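Post-proline cleaving enzyme (PDB 4HVT) probably cleaves short peptides on the carboxyl side of proline as a serine oligopeptidase built from a beta-propeller and an alpha/beta-hydrolase domain. Local coordinates at residues F303-S308 and E350-I355; E453-S456 and V460-P463; G487-N492 and E525-A530; N515-G520 and R535-N540. All blocks are in the same frame, centred on the assembly; numbering follows the deposited sequence.

Interaction 1 (F303-S308 and E350-I355); sequences FWLLRS and EVFNFI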
# COMPACT_ATOMS: atom_id res chain seq x y z
N PHE A 303 15.71 15.42 1.98
CA PHE A 303 14.64 15.66 2.94
C PHE A 303 14.41 14.46 3.78
O PHE A 303 14.22 13.37 3.24
CB PHE A 303 13.34 15.98 2.22
CG PHE A 303 13.45 17.15 1.26
CD1 PHE A 303 13.61 18.39 1.75
CD2 PHE A 303 13.45 16.97 -0.12
CE1 PHE A 303 13.76 19.48 0.94
CE2 PHE A 303 13.62 18.06 -0.95
CZ PHE A 303 13.82 19.31 -0.41
N TRP A 304 14.31 14.64 5.11
CA TRP A 304 14.20 13.56 6.05
C TRP A 304 13.05 13.84 7.01
O TRP A 304 12.89 14.95 7.55
CB TRP A 304 15.49 13.36 6.82
CG TRP A 304 16.59 12.76 6.00
CD1 TRP A 304 17.27 13.38 5.00
CD2 TRP A 304 17.13 11.42 6.08
NE1 TRP A 304 18.18 12.50 4.41
CE2 TRP A 304 18.12 11.30 5.08
CE3 TRP A 304 16.85 10.29 6.90
CZ2 TRP A 304 18.86 10.12 4.89
CZ3 TRP A 304 17.57 9.14 6.71
CH2 TRP A 304 18.60 9.07 5.73
N LEU A 305 12.22 12.82 7.19
CA LEU A 305 11.12 12.84 8.14
C LEU A 305 11.57 12.25 9.47
O LEU A 305 12.23 11.21 9.47
CB LEU A 305 9.95 11.99 7.62
CG LEU A 305 8.71 11.80 8.50
CD1 LEU A 305 8.06 13.15 8.72
CD2 LEU A 305 7.77 10.79 7.88
N LEU A 306 11.14 12.88 10.56
CA LEU A 306 11.42 12.39 11.91
C LEU A 306 10.25 11.58 12.44
O LEU A 306 9.12 12.02 12.40
CB LEU A 306 11.77 13.54 12.85
CG LEU A 306 12.86 14.52 12.40
CD1 LEU A 306 13.20 15.49 13.52
CD2 LEU A 306 14.10 13.78 11.89
N ARG A 307 10.57 10.43 13.02
CA ARG A 307 9.57 9.63 13.73
C ARG A 307 9.63 9.93 15.25
O ARG A 307 8.66 9.69 15.99
CB ARG A 307 9.82 8.13 13.46
CG ARG A 307 9.03 7.22 14.36
CD ARG A 307 8.95 5.80 13.81
NE ARG A 307 8.49 4.85 14.82
CZ ARG A 307 7.22 4.56 15.10
NH1 ARG A 307 6.25 5.20 14.46
NH2 ARG A 307 6.92 3.70 16.10
N SER A 308 10.81 10.35 15.74
CA SER A 308 11.01 10.72 17.13
C SER A 308 11.57 12.12 17.24
O SER A 308 12.16 12.64 16.27
CB SER A 308 11.95 9.72 17.82
OG SER A 308 11.40 8.43 17.78
N GLU A 350 -1.78 18.43 12.31
CA GLU A 350 -1.04 18.29 11.04
C GLU A 350 -0.17 17.05 11.00
O GLU A 350 0.36 16.58 12.06
CB GLU A 350 -0.13 19.50 10.74
CG GLU A 350 -0.89 20.80 10.42
CD GLU A 350 0.12 21.87 10.06
OE1 GLU A 350 0.67 22.52 10.98
OE2 GLU A 350 0.41 22.03 8.85
N VAL A 351 0.01 16.54 9.79
CA VAL A 351 0.95 15.45 9.55
C VAL A 351 1.58 15.59 8.16
O VAL A 351 0.94 16.03 7.22
CB VAL A 351 0.28 14.07 9.74
CG1 VAL A 351 -0.73 13.78 8.60
CG2 VAL A 351 1.32 12.97 9.74
N PHE A 352 2.84 15.20 8.05
CA PHE A 352 3.48 15.05 6.78
C PHE A 352 2.91 13.94 5.88
O PHE A 352 2.59 12.83 6.35
CB PHE A 352 4.98 14.79 7.02
CG PHE A 352 5.76 14.51 5.76
CD1 PHE A 352 6.19 15.56 4.97
CD2 PHE A 352 6.09 13.21 5.38
CE1 PHE A 352 6.97 15.31 3.82
CE2 PHE A 352 6.86 12.96 4.27
CZ PHE A 352 7.26 14.00 3.44
N ASN A 353 2.75 14.21 4.58
CA ASN A 353 2.36 13.20 3.65
C ASN A 353 3.52 12.78 2.72
O ASN A 353 4.06 11.65 2.83
CB ASN A 353 1.09 13.58 2.89
CG ASN A 353 0.53 12.46 2.04
OD1 ASN A 353 0.88 11.28 2.19
ND2 ASN A 353 -0.35 12.84 1.10
N PHE A 354 3.92 13.67 1.83
CA PHE A 354 5.00 13.38 0.92
C PHE A 354 5.70 14.63 0.40
O PHE A 354 5.14 15.73 0.44
CB PHE A 354 4.58 12.46 -0.27
CG PHE A 354 3.58 13.05 -1.21
CD1 PHE A 354 3.99 13.98 -2.18
CD2 PHE A 354 2.24 12.68 -1.16
CE1 PHE A 354 3.07 14.53 -3.08
CE2 PHE A 354 1.33 13.18 -2.07
CZ PHE A 354 1.75 14.13 -3.02
N ILE A 355 6.91 14.41 -0.11
CA ILE A 355 7.63 15.37 -0.98
C ILE A 355 7.62 14.84 -2.42
O ILE A 355 7.75 13.64 -2.65
CB ILE A 355 9.08 15.49 -0.55
CG1 ILE A 355 9.21 16.30 0.75
CG2 ILE A 355 10.03 16.10 -1.59
CD1 ILE A 355 9.14 17.79 0.58
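F303 meets I355, and L305 meets F352, in two small apolar patches that join neighbouring four- and five-stranded antiparallel sheets of the N-terminal beta-propeller. The contact works through side chains alone: no hydrogen bond crosses, and F303 CA and I355 CA, the nearest pair, are 8.0 Å apart, as expected of sheets that pack as separate blades. L305 makes more close atom contacts, through both methyls. With CG anti to the backbone N (chi1 177°), they reach the F352 side chain; CD2 lies 3.9 Å from F352 CD2, at an oblique angle to the ring, and CD1 rests against the same ring atom and F352 CB. In the other patch I355 sends its CG2 methyl to F303 CD2, 3.8 Å away, while I355 CD1 stands more distantly over one face of the F303 ring. The two side chains cross at nearly a right angle. Towards 306-308 the contact fades, since the chain leaves the strand and R307 turns to the hydrolase domain; L305 and I355 themselves are partly exposed. Strand 293-298 flanks L305 and F352 through Q295, strand 322-326 supplies L322 against both F352 and I355, and L364 and V362 of strand 362-368 back the same two residues.

Interaction 2 (E453-S456 and V460-P463); sequences EATS and VKIP. With EDO (1,2-ethanediol), chain D.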
# COMPACT_ATOMS: atom_id res chain seq x y z
N GLU A 453 -16.34 13.24 14.42
CA GLU A 453 -15.48 12.65 15.47
C GLU A 453 -16.24 11.86 16.50
O GLU A 453 -17.30 12.22 16.93
CB GLU A 453 -14.69 13.71 16.20
CG GLU A 453 -13.79 14.53 15.27
CD GLU A 453 -12.92 15.52 16.02
OE1 GLU A 453 -13.39 16.01 17.09
OE2 GLU A 453 -11.77 15.78 15.55
N ALA A 454 -15.66 10.75 16.91
CA ALA A 454 -16.19 9.99 18.03
C ALA A 454 -15.30 10.27 19.25
O ALA A 454 -14.19 10.72 19.10
CB ALA A 454 -16.17 8.52 17.67
N THR A 455 -15.82 9.99 20.44
CA THR A 455 -15.05 10.03 21.68
C THR A 455 -14.69 8.64 22.14
O THR A 455 -15.53 7.79 22.46
CB THR A 455 -15.77 10.89 22.74
OG1 THR A 455 -16.00 12.18 22.14
CG2 THR A 455 -14.90 11.09 23.91
N SER A 456 -13.40 8.40 22.24
CA SER A 456 -12.94 7.07 22.62
C SER A 456 -12.93 6.92 24.13
O SER A 456 -13.24 7.88 24.88
CB SER A 456 -11.60 6.75 22.01
OG SER A 456 -11.31 5.34 22.04
N VAL A 460 -10.01 10.83 24.00
CA VAL A 460 -9.45 11.20 22.67
C VAL A 460 -10.50 11.13 21.53
O VAL A 460 -11.29 10.18 21.41
CB VAL A 460 -8.21 10.28 22.34
CG1 VAL A 460 -7.62 10.56 20.96
CG2 VAL A 460 -7.08 10.45 23.37
N LYS A 461 -10.54 12.21 20.74
CA LYS A 461 -11.35 12.28 19.54
C LYS A 461 -10.77 11.54 18.35
O LYS A 461 -9.62 11.76 17.94
CB LYS A 461 -11.64 13.73 19.15
CG LYS A 461 -12.11 14.67 20.25
CD LYS A 461 -13.39 14.24 20.92
CE LYS A 461 -13.81 15.33 21.91
NZ LYS A 461 -14.90 14.91 22.80
N ILE A 462 -11.63 10.74 17.72
CA ILE A 462 -11.25 9.87 16.63
C ILE A 462 -12.03 10.35 15.42
O ILE A 462 -13.24 10.31 15.43
CB ILE A 462 -11.67 8.38 16.93
CG1 ILE A 462 -11.12 7.92 18.30
CG2 ILE A 462 -11.24 7.44 15.82
CD1 ILE A 462 -9.64 8.07 18.53
N PRO A 463 -11.32 10.78 14.38
CA PRO A 463 -12.01 11.20 13.17
C PRO A 463 -12.67 10.03 12.48
O PRO A 463 -12.16 8.90 12.50
CB PRO A 463 -10.89 11.70 12.26
CG PRO A 463 -9.72 11.92 13.12
CD PRO A 463 -9.87 10.92 14.26
C1 EDO D . -8.38 14.86 16.59
O1 EDO D . -8.26 16.13 17.26
C2 EDO D . -7.38 13.88 17.18
O2 EDO D . -7.70 13.62 18.54
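A454 and I462 form a hydrogen-bonded pair of a beta hairpin, strands 447-455 and 461-469, at the edge of the mixed eight-stranded sheet of the alpha/beta-hydrolase domain. Backbone bonds come first. A454 N donates to I462 O and I462 N to A454 O, both at 2.9 Å and nearly straight; beyond T455, S456 N reaches V460 O and carries the pairing into the turn. Weaker CA-H...O contacts fill the non-hydrogen-bonded positions, with E453 CA 3.2 Å from I462 O. Apolar packing lies on the face of A454 and I462, which is covered by V545 of helix 536-551. S456 CB sits 3.9 Å from I462 CG1 there, and its OG bonds to D541. E453, T455 and K461, all exposed, share the other face with the buried P463. K461, bent at its second torsion (chi2 -59°), runs alongside T455 so that NZ donates to T455 OG1 at 3.0 Å. E453 crosses K461 at about a right angle, its OE1 against K461 CB. The opposite charges nevertheless stay apart, with E453 OE1 6.0 Å from K461 NZ. An ethanediol molecule, probably from the crystallisation liquor, donates from O2 to K461 O at 2.7 Å.

Interaction 3 (G487-N492 and E525-A530); sequences GFQVIN and EWHKSA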
# COMPACT_ATOMS: atom_id res chain seq x y z
N GLY A 487 -2.77 0.71 11.84
CA GLY A 487 -1.45 0.13 12.11
C GLY A 487 -0.38 0.83 11.29
O GLY A 487 -0.67 1.47 10.30
N PHE A 488 0.86 0.65 11.73
CA PHE A 488 2.04 0.93 10.91
C PHE A 488 2.17 2.40 10.54
O PHE A 488 2.90 2.72 9.60
CB PHE A 488 2.14 -0.01 9.69
CG PHE A 488 2.24 -1.48 10.07
CD1 PHE A 488 3.40 -2.01 10.55
CD2 PHE A 488 1.13 -2.31 10.03
CE1 PHE A 488 3.51 -3.33 10.88
CE2 PHE A 488 1.22 -3.62 10.40
CZ PHE A 488 2.43 -4.14 10.81
N GLN A 489 1.51 3.28 11.29
CA GLN A 489 1.55 4.73 11.00
C GLN A 489 0.99 5.01 9.62
O GLN A 489 1.24 6.07 8.99
CB GLN A 489 2.97 5.31 11.19
CG GLN A 489 2.95 6.78 11.56
CD GLN A 489 4.29 7.43 11.77
OE1 GLN A 489 5.21 6.78 12.25
NE2 GLN A 489 4.43 8.74 11.42
N VAL A 490 0.14 4.12 9.12
CA VAL A 490 -0.51 4.34 7.83
C VAL A 490 -1.62 5.40 7.93
O VAL A 490 -2.52 5.31 8.77
CB VAL A 490 -1.09 3.06 7.26
CG1 VAL A 490 -2.08 3.38 6.13
CG2 VAL A 490 0.03 2.09 6.91
N ILE A 491 -1.57 6.40 7.05
CA ILE A 491 -2.64 7.42 6.99
C ILE A 491 -3.76 6.88 6.12
O ILE A 491 -3.53 6.66 4.94
CB ILE A 491 -2.12 8.75 6.37
CG1 ILE A 491 -0.95 9.31 7.22
CG2 ILE A 491 -3.26 9.74 6.23
CD1 ILE A 491 -0.20 10.46 6.57
N ASN A 492 -4.94 6.65 6.70
CA ASN A 492 -6.06 6.04 5.97
C ASN A 492 -6.99 7.12 5.42
O ASN A 492 -8.02 7.44 5.98
CB ASN A 492 -6.84 5.09 6.91
CG ASN A 492 -7.54 3.99 6.15
OD1 ASN A 492 -7.51 3.92 4.91
ND2 ASN A 492 -8.19 3.10 6.89
N GLU A 525 2.86 9.84 17.06
CA GLU A 525 2.20 9.58 18.34
C GLU A 525 0.87 8.85 18.14
O GLU A 525 0.42 8.09 18.99
CB GLU A 525 1.93 10.88 19.09
N TRP A 526 0.17 9.15 17.05
CA TRP A 526 -1.10 8.50 16.73
C TRP A 526 -0.90 7.01 16.54
O TRP A 526 -1.71 6.20 16.99
CB TRP A 526 -1.72 9.12 15.47
CG TRP A 526 -3.20 8.92 15.28
CD1 TRP A 526 -3.80 8.23 14.28
CD2 TRP A 526 -4.23 9.43 16.08
NE1 TRP A 526 -5.15 8.27 14.42
CE2 TRP A 526 -5.45 8.99 15.53
CE3 TRP A 526 -4.25 10.23 17.23
CZ2 TRP A 526 -6.68 9.37 16.06
CZ3 TRP A 526 -5.48 10.56 17.78
CH2 TRP A 526 -6.67 10.13 17.20
N HIS A 527 0.26 6.64 15.99
CA HIS A 527 0.66 5.25 15.81
C HIS A 527 1.08 4.60 17.13
O HIS A 527 0.58 3.52 17.53
CB HIS A 527 1.79 5.19 14.79
CG HIS A 527 2.41 3.83 14.68
ND1 HIS A 527 3.77 3.65 14.67
CD2 HIS A 527 1.87 2.58 14.66
CE1 HIS A 527 4.04 2.35 14.68
NE2 HIS A 527 2.91 1.68 14.64
N LYS A 528 2.03 5.25 17.78
CA LYS A 528 2.66 4.72 19.02
C LYS A 528 1.60 4.46 20.09
O LYS A 528 1.76 3.52 20.90
CB LYS A 528 3.72 5.71 19.51
CG LYS A 528 4.98 5.70 18.67
CD LYS A 528 5.93 6.83 19.06
CE LYS A 528 6.94 7.16 17.98
NZ LYS A 528 8.07 7.98 18.54
N SER A 529 0.52 5.27 20.09
CA SER A 529 -0.57 5.11 21.02
C SER A 529 -1.29 3.75 21.03
O SER A 529 -1.95 3.41 22.02
CB SER A 529 -1.63 6.20 20.76
OG SER A 529 -1.09 7.41 21.33
N ALA A 530 -1.22 3.03 19.91
CA ALA A 530 -1.82 1.71 19.74
C ALA A 530 -0.83 0.67 19.24
O ALA A 530 -1.21 -0.39 18.74
CB ALA A 530 -3.05 1.78 18.85
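The H527 imidazole lies with one face against the peptide link between F488 and Q489: Q489 N stands 3.4 Å above the ring plane and F488 C 4.1 Å above it, both displaced towards the rim. The nearest atom pair is H527 CD2 with Q489 N, at 3.5 Å. Y267 also meets the ring; NE2 is hydrogen-bonded to E610 OE1 and ND1 to R307 NH1, two bonds that would hold its rotation. Turning CG anti to the backbone N (chi1 171°) carries that ring out from helix 524-528 to the turn. The backbone it rests on is a type I' beta turn, G487 to V490, closed by V490 N to G487 O at 3.0 Å; F488 and Q489 both take the positive phi values such a turn requires. This loop follows strand 480-483 of the alpha/beta-hydrolase sheet; F488 leaves the turn on the side away from H527, its ring meeting F266 and W607 near the probable serine-histidine-aspartate triad. Q489 CG packs 3.8 Å from H527 CB, the two side chains crossing at about a right angle. The Q489 amide is turned 24° from the imidazole plane, and OE1 makes a weak hydrogen bond with R307 NH1.

Interaction 4 (N515-G520 and R535-N540); sequences NIRGGG and RQTAFN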
# COMPACT_ATOMS: atom_id res chain seq x y z
N ASN A 515 -10.55 6.77 11.35
CA ASN A 515 -9.14 7.05 11.45
C ASN A 515 -8.61 6.73 12.84
O ASN A 515 -8.13 7.57 13.63
CB ASN A 515 -8.91 8.52 11.04
CG ASN A 515 -9.37 8.76 9.62
OD1 ASN A 515 -10.41 9.36 9.41
ND2 ASN A 515 -8.59 8.30 8.64
N ILE A 516 -8.67 5.46 13.13
CA ILE A 516 -8.31 4.99 14.45
C ILE A 516 -6.81 5.03 14.77
O ILE A 516 -5.95 5.07 13.88
CB ILE A 516 -8.83 3.54 14.67
CG1 ILE A 516 -8.03 2.49 13.85
CG2 ILE A 516 -10.36 3.51 14.44
CD1 ILE A 516 -8.62 1.07 13.89
N ARG A 517 -6.51 5.07 16.05
CA ARG A 517 -5.08 5.06 16.46
C ARG A 517 -4.38 3.78 16.00
O ARG A 517 -5.03 2.80 15.69
CB ARG A 517 -4.93 5.34 17.94
CG ARG A 517 -5.13 6.82 18.26
CD ARG A 517 -5.19 7.12 19.73
NE ARG A 517 -6.45 6.64 20.35
CZ ARG A 517 -6.78 6.84 21.63
NH1 ARG A 517 -5.96 7.52 22.43
NH2 ARG A 517 -7.91 6.35 22.10
N GLY A 518 -3.04 3.80 15.90
CA GLY A 518 -2.27 2.77 15.19
C GLY A 518 -1.92 3.32 13.80
O GLY A 518 -0.91 2.98 13.18
N GLY A 519 -2.82 4.15 13.27
CA GLY A 519 -2.56 4.84 11.99
C GLY A 519 -1.66 6.04 12.20
O GLY A 519 -1.13 6.23 13.28
N GLY A 520 -1.45 6.79 11.11
CA GLY A 520 -0.56 7.96 11.10
C GLY A 520 -1.23 9.31 10.87
O GLY A 520 -0.54 10.29 10.62
N ARG A 535 -2.19 -2.26 21.61
CA ARG A 535 -3.09 -2.44 20.45
C ARG A 535 -4.57 -2.28 20.79
O ARG A 535 -5.37 -1.84 19.93
CB ARG A 535 -2.89 -3.80 19.75
CG ARG A 535 -2.21 -3.71 18.38
CD ARG A 535 -3.06 -2.95 17.37
NE ARG A 535 -2.60 -3.12 15.98
CZ ARG A 535 -1.57 -2.46 15.45
NH1 ARG A 535 -0.89 -1.58 16.15
NH2 ARG A 535 -1.23 -2.74 14.20
N GLN A 536 -4.95 -2.68 22.00
CA GLN A 536 -6.36 -2.51 22.38
C GLN A 536 -6.90 -1.10 22.22
O GLN A 536 -8.13 -0.92 22.04
CB GLN A 536 -6.56 -3.02 23.82
CG GLN A 536 -8.00 -3.03 24.25
CD GLN A 536 -8.82 -4.09 23.50
OE1 GLN A 536 -8.39 -5.20 23.29
NE2 GLN A 536 -10.03 -3.73 23.09
N THR A 537 -6.03 -0.08 22.23
CA THR A 537 -6.44 1.28 22.01
C THR A 537 -7.04 1.44 20.57
O THR A 537 -8.10 2.06 20.42
CB THR A 537 -5.27 2.25 22.28
OG1 THR A 537 -5.00 2.28 23.68
CG2 THR A 537 -5.57 3.69 21.78
N ALA A 538 -6.43 0.83 19.57
CA ALA A 538 -6.96 0.88 18.21
C ALA A 538 -8.35 0.28 18.18
O ALA A 538 -9.27 0.84 17.59
CB ALA A 538 -6.04 0.13 17.24
N PHE A 539 -8.51 -0.86 18.83
CA PHE A 539 -9.74 -1.59 18.79
C PHE A 539 -10.86 -0.78 19.50
O PHE A 539 -11.95 -0.70 19.00
CB PHE A 539 -9.60 -2.98 19.39
CG PHE A 539 -8.38 -3.78 18.88
CD1 PHE A 539 -7.96 -3.74 17.55
CD2 PHE A 539 -7.69 -4.62 19.73
CE1 PHE A 539 -6.87 -4.45 17.09
CE2 PHE A 539 -6.61 -5.35 19.26
CZ PHE A 539 -6.20 -5.27 17.94
N ASN A 540 -10.52 -0.17 20.64
CA ASN A 540 -11.45 0.67 21.37
C ASN A 540 -11.90 1.85 20.50
O ASN A 540 -13.08 2.19 20.52
CB ASN A 540 -10.82 1.21 22.64
CG ASN A 540 -10.61 0.14 23.68
OD1 ASN A 540 -11.17 -0.95 23.60
ND2 ASN A 540 -9.83 0.46 24.69
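R517 and A538 bring their backbones within 4.9 Å, measured between alpha carbons, where a glycine-rich loop of the alpha/beta-hydrolase domain runs up to helix 536-551. The loop leaves strand 510-514 without regular structure. At G518 the positive phi (99°), combined with psi of -32°, leaves no room for a beta carbon beside the carbonyl oxygen of R517, a conformation suited to glycine; G519 and G520 continue the loop, and G519 N makes a weak bond back to I516 O. On the other side helix 536-551 presents T537 and A538 to this loop. No hydrogen bond spans the contact, so its fit rests on packing. The A538 methyl lies close against the loop backbone, with CB 3.2 Å from R517 O. I516 comes in from the N-terminal side of the loop: its CD1 reaches A538 O at 3.8 Å while touching A538 CB more loosely; L571 of helix 567-578 also packs on I516. R517 folds its chain at the third torsion and spreads its guanidinium flat beneath T537. Salt bridges from NE to D541 and from NH1 to D458 anchor that group, so that one charged plane ties helix 536-551 to the hairpin turn and would be expected to keep its charge. T537 CG2, anti to its own backbone N, sits over one guanidinium face: the methyl hangs 3.3 Å above the plane over its centre and lies 3.4 Å from R517 CZ.

In the fold
Interactions 2, 3 and 4 form one continuous region of the hydrolase domain, and interaction 1 approaches it from the propeller. The centres of interactions 3 and 4 are about 7 Å apart; their segments alternate along the chain, and W526 O with G518 N (2.9 Å) and A530 O with R535 NH1 join them. Interaction 2, its centre about 11 Å from that of interaction 4, is tied on by P463 O and N515 N, while W526 packs on V460, I462 and P463. Across the domain interface V351 CG2 of interaction 1 touches G520 O. E610, the partner of H527, also forms a salt bridge through OE2 with R535 NH2; R535 also bonds N567, next to S566, the probable nucleophile.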